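Local structure of secreted protein ASP-2 (Necator americanus, 1U53) at residues A[88-92]-A[93-97]. The protein is a secreted hookworm protein of the pathogenesis-related-1 (CAP) family, studied as a vaccine antigen, whose molecular function is not firmly established. Numbering follows the deposited sequence.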
loop_
_atom_site.group_PDB
_atom_site.type_symbol
_atom_site.label_atom_id
_atom_site.label_comp_id
_atom_site.label_asym_id
_atom_site.label_seq_id
_atom_site.Cartn_x
_atom_site.Cartn_y
_atom_site.Cartn_z
ATOM N N PHE A 88 5.954 -4.721 8.028
ATOM C CA PHE A 88 5.835 -6.189 7.914
ATOM C C PHE A 88 7.140 -6.793 8.359
ATOM O O PHE A 88 8.206 -6.190 8.173
ATOM C CB PHE A 88 5.561 -6.603 6.451
ATOM C CG PHE A 88 5.712 -8.094 6.162
ATOM C CD1 PHE A 88 4.665 -8.969 6.360
ATOM C CD2 PHE A 88 6.914 -8.587 5.664
ATOM C CE1 PHE A 88 4.815 -10.365 6.061
ATOM C CE2 PHE A 88 7.093 -9.978 5.392
ATOM C CZ PHE A 88 6.012 -10.851 5.600
ATOM N N MET A 89 7.083 -7.982 8.947
ATOM C CA MET A 89 8.361 -8.656 9.222
ATOM C C MET A 89 8.215 -10.151 8.992
ATOM O O MET A 89 7.128 -10.732 9.152
ATOM C CB MET A 89 8.847 -8.411 10.644
ATOM C CG MET A 89 7.873 -8.931 11.708
ATOM S SD MET A 89 8.565 -8.699 13.347
ATOM C CE MET A 89 9.649 -10.079 13.413
ATOM N N SER A 90 9.359 -10.757 8.653
ATOM C CA SER A 90 9.487 -12.199 8.562
ATOM C C SER A 90 10.693 -12.633 9.380
ATOM O O SER A 90 11.659 -11.918 9.478
ATOM C CB SER A 90 9.782 -12.563 7.103
ATOM O OG SER A 90 10.203 -13.905 6.984
ATOM N N SER A 91 10.667 -13.844 9.936
ATOM C CA SER A 91 11.826 -14.331 10.659
ATOM C C SER A 91 12.962 -14.790 9.735
ATOM O O SER A 91 14.054 -15.064 10.237
ATOM C CB SER A 91 11.426 -15.554 11.520
ATOM O OG SER A 91 11.128 -16.623 10.617
ATOM N N ASP A 92 12.718 -14.877 8.422
ATOM C CA ASP A 92 13.778 -15.213 7.446
ATOM C C ASP A 92 14.570 -13.952 7.111
ATOM O O ASP A 92 14.296 -13.292 6.104
ATOM C CB ASP A 92 13.104 -15.788 6.186
ATOM C CG ASP A 92 14.072 -16.385 5.183
ATOM O OD1 ASP A 92 15.288 -16.247 5.346
ATOM O OD2 ASP A 92 13.562 -16.976 4.195
ATOM N N SER A 93 15.564 -13.659 7.957
ATOM C CA SER A 93 16.413 -12.432 7.898
ATOM C C SER A 93 16.998 -12.167 6.552
ATOM O O SER A 93 17.038 -11.006 6.054
ATOM C CB SER A 93 17.563 -12.564 8.926
ATOM O OG SER A 93 16.991 -12.178 10.141
ATOM N N GLY A 94 17.485 -13.227 5.950
ATOM C CA GLY A 94 18.224 -13.056 4.701
ATOM C C GLY A 94 17.372 -13.237 3.457
ATOM O O GLY A 94 17.914 -13.437 2.383
ATOM N N MET A 95 16.047 -13.196 3.605
ATOM C CA MET A 95 15.147 -13.320 2.475
ATOM C C MET A 95 15.500 -12.361 1.357
ATOM O O MET A 95 15.894 -11.213 1.618
ATOM C CB MET A 95 13.713 -13.016 2.933
ATOM C CG MET A 95 12.655 -13.134 1.820
ATOM S SD MET A 95 10.953 -13.095 2.422
ATOM C CE MET A 95 10.974 -14.582 3.343
ATOM N N ASP A 96 15.334 -12.824 0.112
ATOM C CA ASP A 96 15.593 -11.978 -1.053
ATOM C C ASP A 96 14.683 -10.779 -0.946
ATOM O O ASP A 96 13.522 -10.940 -0.576
ATOM C CB ASP A 96 15.251 -12.782 -2.302
ATOM C CG ASP A 96 15.212 -11.943 -3.520
ATOM O OD1 ASP A 96 16.254 -11.757 -4.204
ATOM O OD2 ASP A 96 14.114 -11.449 -3.837
ATOM N N LYS A 97 15.175 -9.568 -1.189
ATOM C CA LYS A 97 14.320 -8.385 -0.931
ATOM C C LYS A 97 13.090 -8.263 -1.788
ATOM O O LYS A 97 12.087 -7.725 -1.331
ATOM C CB LYS A 97 15.149 -7.090 -0.977
ATOM C CG LYS A 97 16.239 -7.087 0.089
ATOM C CD LYS A 97 16.866 -5.700 0.314
ATOM C CE LYS A 97 17.988 -5.774 1.377
ATOM N NZ LYS A 97 19.292 -5.925 0.696
HETATM O O HOH W 1 17.250 -14.792 10.983
HETATM O O HOH W 2 17.650 -15.926 6.535
#
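S90 and D92 meet the methyl end of M95 where the chain leaves edge strand 84-90 of the CAP-fold sheet, makes a type I beta turn over D92-M95 and enters helix 97-109. At S90 the hydroxyl is held anti to the backbone N (chi1 167°) and takes the N-H of D92 in a nearly straight bond, with OG and N 3.1 Å apart. This is an ST turn, a task for which serine's short hydroxyl is well suited; S90, whose backbone still pairs with C157, is the last residue of the strand. The same OG lies 3.8 Å from CE of M95.

S91 next contributes its carbonyl, which receives a weak bond from N of S93 and a long one from a water that also bonds S93 OG. That hydroxyl is further tied to the carbonyl oxygen of C153, so the turn is fastened to the loop between strands 145-152 and 157-164; serine suits the place because its small hydroxyl can reach both partners from the turn.

D92 is both the centre of an inverse gamma turn and the first residue of the beta turn. Its O accepts from N of M95 at 3.1 Å, with the donor lying 52° out of the carbonyl plane. The aspartate suits this exposed corner because OD1 reaches a water that in turn accepts from N of G94, bridging carboxylate and turn. At the far end of the turn, buried M95 is flexible enough to bend at chi3 (-65°), bringing its methyl back against the side chain of D92, and the two side chains cross nearly at right angles. Q103 of helix 97-109 also touches M95, while D96, at the N-cap of that helix, accepts the backbone N-H of K99 through OD2. CE of M95 finally rests 3.8 Å from CB of D92 and 3.6 Å from its OD2.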